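Local coordinates for HIT domain-containing protein (PDB 3KSV) that is of unknown function but binds zinc, belongs to the histidine triad family and probably acts on nucleotides through a histidine-AMP intermediate, at residues Phe37-Pro42 and His47-Pro52; Ile14-Ile19 and Lys53-Cys58; Gln89-Gln94 and Thr119-Gly124. All coordinates share one frame; numbering follows the deposited sequence.

The three contacts belong to one HIT-type fold built on an antiparallel sheet. Contact 2 joins helix 14-20 to the loop after strand 48-52, and contact 1, the hairpin of strands 34-38 and 48-52, is nested within the chain loop it closes. Their centres lie 13 Å apart and they touch, Ile19 and Phe15 packing on Ile51 and Phe37, so the zinc-bearing helix rests on the hairpin. Contact 3 follows in sequence, 23 Å from contact 2 between centres. It shares the sheet with contact 1, without touching it, through strand 89-96, past which the sheet enters the second subunit. Contacts 1 and 3 meet that subunit at several residues; contact 2, holding half the metal site, at Cys58 alone.

Contact 1: residues Phe37-Pro42 and His47-Pro52; sequences FMDINP and HMLVIP
Phe37 and Leu49 form a hydrogen-bonded antiparallel pair. Phe37 N donates to Leu49 O (3.1 Å), and Leu49 N to Phe37 O (2.9 Å). Beyond the non-hydrogen-bonded pair Met38-Met48, Asp39 N bonds to His47 O (3.0 Å). One water also donates to both Asp39 O and His47 O, so the His47 carbonyl is gripped twice where the strands part. The Asp39 carboxylate turns back on its own chain, OD1 accepting from Asn41 N in an Asx turn.

The apolar contacts gather on the face shared by Phe37 and Leu49. Phe37 CG sits between the backbone N and carbonyl carbon (chi1 49°), laying the ring toward Leu49 and Ile51. Leu49 CB lies over one face of the ring, while Leu49 CD1 is 3.4 Å from Phe37 CE1 at the rim, and Ile51 CD1 meets the edge at Phe37 CE2 (3.9 Å).

A CH-pi contact sets Asp39 CB over the His47 imidazole, 3.9 Å from its centroid. OD2 is near His47 NE2 but badly angled for a bond; that nitrogen pairs with His110 instead. Pro42 CB packs on His47 CB. The whole is a beta hairpin of the HIT fold, with Ile51 beside the predicted nucleophile His108.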
loop_
_atom_site.group_PDB
_atom_site.type_symbol
_atom_site.label_atom_id
_atom_site.label_comp_id
_atom_site.label_asym_id
_atom_site.label_seq_id
_atom_site.Cartn_x
_atom_site.Cartn_y
_atom_site.Cartn_z
ATOM N N PHE A 37 -3.026 -14.596 -1.823
ATOM C CA PHE A 37 -4.132 -15.449 -1.450
ATOM C C PHE A 37 -5.305 -14.657 -0.845
ATOM O O PHE A 37 -5.224 -13.446 -0.634
ATOM C CB PHE A 37 -3.652 -16.551 -0.507
ATOM C CG PHE A 37 -2.841 -16.059 0.626
ATOM C CD1 PHE A 37 -3.455 -15.649 1.798
ATOM C CD2 PHE A 37 -1.467 -16.017 0.537
ATOM C CE1 PHE A 37 -2.704 -15.191 2.886
ATOM C CE2 PHE A 37 -0.699 -15.565 1.602
ATOM C CZ PHE A 37 -1.319 -15.142 2.788
ATOM N N MET A 38 -6.407 -15.350 -0.592
ATOM C CA MET A 38 -7.594 -14.719 -0.026
ATOM C C MET A 38 -7.449 -14.517 1.488
ATOM O O MET A 38 -6.750 -15.275 2.168
ATOM C CB MET A 38 -8.842 -15.547 -0.336
ATOM C CG MET A 38 -9.066 -15.879 -1.837
ATOM S SD MET A 38 -9.200 -14.439 -2.919
ATOM C CE MET A 38 -10.590 -13.610 -2.141
ATOM N N ASP A 39 -8.104 -13.489 2.018
ATOM C CA ASP A 39 -8.138 -13.287 3.460
ATOM C C ASP A 39 -9.347 -14.074 3.972
ATOM O O ASP A 39 -10.473 -13.858 3.527
ATOM C CB ASP A 39 -8.238 -11.797 3.814
ATOM C CG ASP A 39 -7.838 -11.495 5.260
ATOM O OD1 ASP A 39 -8.176 -12.266 6.150
ATOM O OD2 ASP A 39 -7.205 -10.450 5.537
ATOM N N ILE A 40 -9.106 -14.992 4.906
ATOM C CA ILE A 40 -10.186 -15.795 5.474
ATOM C C ILE A 40 -10.910 -15.055 6.608
ATOM O O ILE A 40 -11.886 -15.575 7.157
ATOM C CB ILE A 40 -9.693 -17.188 5.966
ATOM C CG1 ILE A 40 -8.691 -17.034 7.108
ATOM C CG2 ILE A 40 -9.065 -17.975 4.808
ATOM C CD1 ILE A 40 -8.658 -18.264 8.046
ATOM N N ASN A 41 -10.422 -13.861 6.962
ATOM C CA ASN A 41 -11.135 -12.941 7.869
ATOM C C ASN A 41 -11.330 -11.591 7.188
ATOM O O ASN A 41 -10.764 -10.584 7.637
ATOM C CB ASN A 41 -10.346 -12.713 9.166
ATOM C CG ASN A 41 -10.233 -13.955 10.020
ATOM O OD1 ASN A 41 -9.132 -14.320 10.452
ATOM N ND2 ASN A 41 -11.367 -14.606 10.284
ATOM N N PRO A 42 -12.106 -11.567 6.090
ATOM C CA PRO A 42 -12.223 -10.391 5.229
ATOM C C PRO A 42 -13.070 -9.276 5.823
ATOM O O PRO A 42 -13.966 -9.560 6.607
ATOM C CB PRO A 42 -12.942 -10.953 4.005
ATOM C CG PRO A 42 -13.812 -12.008 4.549
ATOM C CD PRO A 42 -13.002 -12.650 5.635
ATOM N N HIS A 47 -11.697 -9.623 -0.484
ATOM C CA HIS A 47 -10.519 -9.140 0.258
ATOM C C HIS A 47 -9.380 -10.147 0.145
ATOM O O HIS A 47 -9.533 -11.335 0.487
ATOM C CB HIS A 47 -10.919 -8.927 1.731
ATOM C CG HIS A 47 -9.833 -8.403 2.638
ATOM N ND1 HIS A 47 -10.111 -7.956 3.912
ATOM C CD2 HIS A 47 -8.489 -8.281 2.485
ATOM C CE1 HIS A 47 -8.995 -7.571 4.500
ATOM N NE2 HIS A 47 -7.994 -7.757 3.657
ATOM N N MET A 48 -8.241 -9.662 -0.345
ATOM C CA MET A 48 -7.095 -10.508 -0.559
ATOM C C MET A 48 -5.856 -9.891 0.014
ATOM O O MET A 48 -5.863 -8.737 0.439
ATOM C CB MET A 48 -6.920 -10.829 -2.056
ATOM C CG MET A 48 -6.584 -9.669 -2.987
ATOM S SD MET A 48 -6.212 -10.302 -4.637
ATOM C CE MET A 48 -4.706 -11.228 -4.229
ATOM N N LEU A 49 -4.798 -10.705 0.029
ATOM C CA LEU A 49 -3.518 -10.377 0.614
ATOM C C LEU A 49 -2.387 -10.634 -0.390
ATOM O O LEU A 49 -2.438 -11.600 -1.149
ATOM C CB LEU A 49 -3.287 -11.244 1.837
ATOM C CG LEU A 49 -4.332 -11.149 2.954
ATOM C CD1 LEU A 49 -4.201 -12.345 3.904
ATOM C CD2 LEU A 49 -4.218 -9.863 3.708
ATOM N N VAL A 50 -1.384 -9.760 -0.402
ATOM C CA VAL A 50 -0.155 -9.971 -1.172
ATOM C C VAL A 50 1.012 -9.875 -0.197
ATOM O O VAL A 50 1.190 -8.849 0.462
ATOM C CB VAL A 50 0.030 -8.899 -2.273
ATOM C CG1 VAL A 50 1.410 -9.005 -2.907
ATOM C CG2 VAL A 50 -1.061 -9.013 -3.322
ATOM N N ILE A 51 1.813 -10.926 -0.114
ATOM C CA ILE A 51 2.921 -10.965 0.838
ATOM C C ILE A 51 4.256 -11.308 0.160
ATOM O O ILE A 51 4.280 -12.036 -0.835
ATOM C CB ILE A 51 2.654 -11.983 1.981
ATOM C CG1 ILE A 51 2.749 -13.402 1.474
ATOM C CG2 ILE A 51 1.268 -11.760 2.615
ATOM C CD1 ILE A 51 2.909 -14.408 2.591
ATOM N N PRO A 52 5.374 -10.788 0.693
ATOM C CA PRO A 52 6.650 -11.313 0.255
ATOM C C PRO A 52 6.888 -12.702 0.830
ATOM O O PRO A 52 6.431 -13.011 1.932
ATOM C CB PRO A 52 7.642 -10.314 0.844
ATOM C CG PRO A 52 6.998 -9.875 2.093
ATOM C CD PRO A 52 5.546 -9.769 1.741
HETATM O O HOH W 1 -11.509 -13.030 1.242
#

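Contact 2: residues Ile14-Ile19 and Lys53-Cys58; sequences IFCKII and KEHASC. With ZN (zinc ion), chain B.
The zinc ion is gripped by four ligands, two of which come from this contact: Cys16 SG at 2.5 Å from the metal and His55 ND1 at 2.0 Å. Cys13 and His106 complete the Cys2His2 site. The two bonds open at zinc to about 96°, somewhat less than a regular tetrahedron would give, and this brings Cys16 SG to 3.3 Å from His55 ND1. The sulfur meets the imidazole obliquely, neither over its face nor at its edge, and the two are held together by the metal they share.

Each ligand is aimed by its own torsion. On helix 14-20 the sulfur of Cys16 stands opposite the carbonyl carbon (chi1 -78°), which sends it outward from the first turn toward the loop. In His55 the ring extends opposite the main-chain nitrogen (chi1 -175°), and the residue is also the centre of an inverse gamma turn. The loop is held further along by a backbone bond between Ala56 and Val107. The His55 ring meets that of His106 with the planes about 80° apart.

One turn further along the helix, Ile19 makes the apolar part of the contact. Its CD1 reaches the main chain of Lys53, 3.6 Å from Lys53 O, and CG2 passes alongside the lysine chain, whose ammonium runs on to the carbonyl of Thr31. Phe15 turns its ring away from the loop, toward Leu49, Ile51 and His108.

With the two cysteines probably bound as thiolates, their charge would balance that of the metal, and the nearby start of the helix would favour the anionic sulfur of Cys16. No direct hydrogen bond spans the two segments, so zinc ligation supplies the strong link between the N-terminal helix and the loop.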
loop_
_atom_site.group_PDB
_atom_site.type_symbol
_atom_site.label_atom_id
_atom_site.label_comp_id
_atom_site.label_asym_id
_atom_site.label_seq_id
_atom_site.Cartn_x
_atom_site.Cartn_y
_atom_site.Cartn_z
ATOM N N ILE A 14 2.188 -17.125 11.056
ATOM C CA ILE A 14 1.264 -17.876 10.216
ATOM C C ILE A 14 1.509 -17.738 8.718
ATOM O O ILE A 14 1.192 -18.657 7.976
ATOM C CB ILE A 14 -0.241 -17.596 10.536
ATOM C CG1 ILE A 14 -0.676 -16.181 10.127
ATOM C CG2 ILE A 14 -0.548 -17.872 12.026
ATOM C CD1 ILE A 14 -2.239 -16.019 10.053
ATOM N N PHE A 15 2.084 -16.626 8.253
ATOM C CA PHE A 15 2.336 -16.493 6.810
ATOM C C PHE A 15 3.531 -17.310 6.380
ATOM O O PHE A 15 3.525 -17.895 5.303
ATOM C CB PHE A 15 2.485 -15.032 6.367
ATOM C CG PHE A 15 1.212 -14.244 6.460
ATOM C CD1 PHE A 15 -0.008 -14.816 6.138
ATOM C CD2 PHE A 15 1.233 -12.928 6.851
ATOM C CE1 PHE A 15 -1.175 -14.090 6.224
ATOM C CE2 PHE A 15 0.068 -12.211 6.946
ATOM C CZ PHE A 15 -1.134 -12.789 6.635
ATOM N N CYS A 16 4.543 -17.383 7.226
ATOM C CA CYS A 16 5.626 -18.329 6.976
ATOM C C CYS A 16 5.123 -19.776 6.961
ATOM O O CYS A 16 5.580 -20.585 6.161
ATOM C CB CYS A 16 6.751 -18.164 7.997
ATOM S SG CYS A 16 7.842 -16.751 7.669
ATOM N N LYS A 17 4.171 -20.097 7.826
ATOM C CA LYS A 17 3.598 -21.446 7.850
ATOM C C LYS A 17 2.892 -21.755 6.518
ATOM O O LYS A 17 3.066 -22.824 5.961
ATOM C CB LYS A 17 2.610 -21.596 9.001
ATOM C CG LYS A 17 3.239 -21.619 10.381
ATOM C CD LYS A 17 2.195 -22.035 11.424
ATOM C CE LYS A 17 2.629 -21.696 12.837
ATOM N NZ LYS A 17 3.629 -22.667 13.308
ATOM N N ILE A 18 2.105 -20.805 6.022
ATOM C CA ILE A 18 1.476 -20.918 4.704
ATOM C C ILE A 18 2.545 -21.055 3.610
ATOM O O ILE A 18 2.456 -21.933 2.756
ATOM C CB ILE A 18 0.583 -19.706 4.413
ATOM C CG1 ILE A 18 -0.624 -19.716 5.343
ATOM C CG2 ILE A 18 0.098 -19.695 2.964
ATOM C CD1 ILE A 18 -1.204 -18.329 5.534
ATOM N N ILE A 19 3.570 -20.210 3.665
ATOM C CA ILE A 19 4.578 -20.155 2.608
ATOM C C ILE A 19 5.346 -21.467 2.478
ATOM O O ILE A 19 5.605 -21.914 1.366
ATOM C CB ILE A 19 5.564 -18.953 2.812
ATOM C CG1 ILE A 19 4.852 -17.616 2.568
ATOM C CG2 ILE A 19 6.763 -19.074 1.881
ATOM C CD1 ILE A 19 5.506 -16.450 3.296
ATOM N N LYS A 53 7.592 -13.540 0.087
ATOM C CA LYS A 53 7.999 -14.838 0.608
ATOM C C LYS A 53 8.993 -14.686 1.771
ATOM O O LYS A 53 8.947 -15.454 2.727
ATOM C CB LYS A 53 8.593 -15.698 -0.506
ATOM C CG LYS A 53 7.543 -16.278 -1.466
ATOM C CD LYS A 53 8.206 -16.857 -2.721
ATOM C CE LYS A 53 7.277 -17.760 -3.518
ATOM N NZ LYS A 53 7.845 -18.086 -4.863
ATOM N N GLU A 54 9.858 -13.677 1.698
ATOM C CA GLU A 54 10.836 -13.387 2.756
ATOM C C GLU A 54 10.096 -12.985 4.035
ATOM O O GLU A 54 9.119 -12.233 3.972
ATOM C CB GLU A 54 11.771 -12.232 2.303
ATOM C CG GLU A 54 12.924 -11.868 3.276
ATOM C CD GLU A 54 13.518 -10.437 3.063
ATOM O OE1 GLU A 54 13.201 -9.734 2.048
ATOM O OE2 GLU A 54 14.310 -10.013 3.947
ATOM N N HIS A 55 10.547 -13.476 5.190
ATOM C CA HIS A 55 9.995 -13.002 6.466
ATOM C C HIS A 55 10.589 -11.634 6.815
ATOM O O HIS A 55 11.595 -11.543 7.525
ATOM C CB HIS A 55 10.221 -13.995 7.625
ATOM C CG HIS A 55 9.556 -13.583 8.909
ATOM N ND1 HIS A 55 8.223 -13.818 9.175
ATOM C CD2 HIS A 55 10.042 -12.925 9.990
ATOM C CE1 HIS A 55 7.920 -13.325 10.361
ATOM N NE2 HIS A 55 9.007 -12.784 10.882
ATOM N N ALA A 56 9.964 -10.581 6.299
ATOM C CA ALA A 56 10.248 -9.201 6.727
ATOM C C ALA A 56 9.106 -8.794 7.641
ATOM O O ALA A 56 7.949 -8.925 7.269
ATOM C CB ALA A 56 10.320 -8.280 5.538
ATOM N N SER A 57 9.408 -8.337 8.845
ATOM C CA SER A 57 8.342 -7.926 9.761
ATOM C C SER A 57 7.674 -6.574 9.362
ATOM O O SER A 57 6.462 -6.389 9.554
ATOM C CB SER A 57 8.873 -7.892 11.196
ATOM O OG SER A 57 8.017 -7.128 12.035
ATOM N N CYS A 58 8.468 -5.651 8.811
ATOM C CA CYS A 58 7.982 -4.339 8.355
ATOM C C CYS A 58 8.528 -4.047 6.940
ATOM O O CYS A 58 9.504 -4.657 6.490
ATOM C CB CYS A 58 8.395 -3.214 9.326
ATOM S SG CYS A 58 8.057 -3.495 11.127
HETATM ZN ZN ZN B . 6.620 -14.750 8.470
#

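Contact 3: residues Gln89-Gln94 and Thr119-Gly124; sequences QYNVLQ and TGLKIG
Leu121 and Leu93 share an extended first torsion (chi1 -173° in Leu121), which carries each branch point away from its own main-chain nitrogen and into the space between the segments. The two side chains cross at about a right angle, meeting branch to branch, with Leu93 CD2 4.0 Å from Leu121 CD1. The other methyl of Leu121, CD2, lies against the stem of Asn91, 3.8 Å from its CB. In Asn91, chi1 of -65° places the amide opposite the carbonyl carbon, with OD1 3.9 Å from Leu121 CB.

Polar contact is made through water. One water lies 2.8 Å from Asn91 OD1 and accepts from Leu121 N at 2.9 Å. A second appears to join Asn91 OD1 to Leu121 O, but both of its distances are too short for the details to be trusted. The other end of the amide serves the dimer: Asn91 ND2 donates to Asn95 OD1 and Ala100 O of the second subunit, which would fix the rotation of the group.

Leu121 also packs on Leu43 and on Ile112 of strand 109-114. Residues of both segments pair with a strand of the second subunit, continuing the antiparallel sheet across the interface. With no direct hydrogen bond between them, the segments are joined by apolar packing of Leu121 on Leu93 and Asn91 and by one well-placed water, while the buried Asn91 amide divides its bonding between that water and the partner chain.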
loop_
_atom_site.group_PDB
_atom_site.type_symbol
_atom_site.label_atom_id
_atom_site.label_comp_id
_atom_site.label_asym_id
_atom_site.label_seq_id
_atom_site.Cartn_x
_atom_site.Cartn_y
_atom_site.Cartn_z
ATOM N N GLN A 89 -14.210 -0.558 -6.624
ATOM C CA GLN A 89 -13.339 0.325 -5.868
ATOM C C GLN A 89 -12.688 -0.492 -4.759
ATOM O O GLN A 89 -13.201 -1.535 -4.390
ATOM C CB GLN A 89 -14.138 1.487 -5.314
ATOM C CG GLN A 89 -14.843 2.258 -6.427
ATOM C CD GLN A 89 -15.562 3.500 -5.959
ATOM O OE1 GLN A 89 -15.126 4.190 -5.054
ATOM N NE2 GLN A 89 -16.673 3.796 -6.604
ATOM N N TYR A 90 -11.556 -0.017 -4.235
ATOM C CA TYR A 90 -10.804 -0.793 -3.251
ATOM C C TYR A 90 -9.733 0.023 -2.527
ATOM O O TYR A 90 -9.264 1.049 -3.015
ATOM C CB TYR A 90 -10.156 -2.029 -3.914
ATOM C CG TYR A 90 -9.311 -1.677 -5.140
ATOM C CD1 TYR A 90 -7.932 -1.500 -5.040
ATOM C CD2 TYR A 90 -9.893 -1.545 -6.387
ATOM C CE1 TYR A 90 -7.181 -1.180 -6.136
ATOM C CE2 TYR A 90 -9.141 -1.214 -7.499
ATOM C CZ TYR A 90 -7.793 -1.043 -7.358
ATOM O OH TYR A 90 -7.051 -0.697 -8.448
ATOM N N ASN A 91 -9.334 -0.460 -1.357
ATOM C CA ASN A 91 -8.259 0.157 -0.611
ATOM C C ASN A 91 -7.087 -0.826 -0.513
ATOM O O ASN A 91 -7.293 -2.050 -0.367
ATOM C CB ASN A 91 -8.721 0.553 0.782
ATOM C CG ASN A 91 -9.780 1.641 0.770
ATOM O OD1 ASN A 91 -10.968 1.341 0.838
ATOM N ND2 ASN A 91 -9.360 2.913 0.700
ATOM N N VAL A 92 -5.871 -0.287 -0.636
ATOM C CA VAL A 92 -4.653 -1.030 -0.389
ATOM C C VAL A 92 -4.077 -0.517 0.943
ATOM O O VAL A 92 -3.873 0.677 1.132
ATOM C CB VAL A 92 -3.626 -0.859 -1.529
ATOM C CG1 VAL A 92 -2.309 -1.583 -1.176
ATOM C CG2 VAL A 92 -4.200 -1.420 -2.841
ATOM N N LEU A 93 -3.827 -1.447 1.861
ATOM C CA LEU A 93 -3.416 -1.133 3.205
ATOM C C LEU A 93 -2.311 -2.071 3.633
ATOM O O LEU A 93 -2.423 -3.279 3.493
ATOM C CB LEU A 93 -4.586 -1.290 4.161
ATOM C CG LEU A 93 -4.265 -0.978 5.625
ATOM C CD1 LEU A 93 -4.053 0.535 5.781
ATOM C CD2 LEU A 93 -5.387 -1.478 6.498
ATOM N N GLN A 94 -1.232 -1.509 4.185
ATOM C CA GLN A 94 -0.134 -2.325 4.714
ATOM C C GLN A 94 0.321 -1.693 6.006
ATOM O O GLN A 94 0.696 -0.533 6.020
ATOM C CB GLN A 94 1.001 -2.392 3.710
ATOM C CG GLN A 94 2.062 -3.441 4.032
ATOM C CD GLN A 94 3.199 -2.872 4.822
ATOM O OE1 GLN A 94 3.617 -1.742 4.572
ATOM N NE2 GLN A 94 3.709 -3.643 5.809
ATOM N N THR A 119 -19.483 -1.394 4.336
ATOM C CA THR A 119 -18.519 -2.509 4.407
ATOM C C THR A 119 -17.135 -2.092 3.871
ATOM O O THR A 119 -16.944 -0.945 3.449
ATOM C CB THR A 119 -19.068 -3.824 3.720
ATOM O OG1 THR A 119 -18.789 -3.837 2.314
ATOM C CG2 THR A 119 -20.580 -3.973 3.937
ATOM N N GLY A 120 -16.170 -3.010 3.926
ATOM C CA GLY A 120 -14.800 -2.720 3.491
ATOM C C GLY A 120 -14.047 -1.857 4.496
ATOM O O GLY A 120 -14.450 -1.734 5.651
ATOM N N LEU A 121 -12.960 -1.237 4.060
ATOM C CA LEU A 121 -12.132 -0.463 4.976
ATOM C C LEU A 121 -12.807 0.853 5.360
ATOM O O LEU A 121 -13.302 1.592 4.513
ATOM C CB LEU A 121 -10.747 -0.193 4.382
ATOM C CG LEU A 121 -9.733 0.467 5.323
ATOM C CD1 LEU A 121 -9.308 -0.482 6.470
ATOM C CD2 LEU A 121 -8.530 0.936 4.514
ATOM N N LYS A 122 -12.818 1.119 6.658
ATOM C CA LYS A 122 -13.337 2.355 7.194
ATOM C C LYS A 122 -12.194 3.141 7.854
ATOM O O LYS A 122 -11.490 2.637 8.737
ATOM C CB LYS A 122 -14.459 2.046 8.167
ATOM C CG LYS A 122 -15.521 1.139 7.557
ATOM C CD LYS A 122 -16.553 0.758 8.585
ATOM C CE LYS A 122 -17.641 -0.093 7.973
ATOM N NZ LYS A 122 -18.822 -0.075 8.859
ATOM N N ILE A 123 -12.031 4.383 7.395
ATOM C CA ILE A 123 -10.868 5.219 7.667
ATOM C C ILE A 123 -11.269 6.515 8.384
ATOM O O ILE A 123 -12.247 7.152 8.007
ATOM C CB ILE A 123 -10.191 5.599 6.328
ATOM C CG1 ILE A 123 -9.226 4.518 5.872
ATOM C CG2 ILE A 123 -9.370 6.858 6.430
ATOM C CD1 ILE A 123 -8.339 5.024 4.714
ATOM N N GLY A 124 -10.499 6.900 9.401
ATOM C CA GLY A 124 -10.614 8.225 10.014
ATOM C C GLY A 124 -9.522 9.135 9.498
ATOM O O GLY A 124 -8.327 8.832 9.686
HETATM O O HOH W 2 -12.218 -1.117 1.301
HETATM O O HOH W 3 -12.303 2.681 2.462
#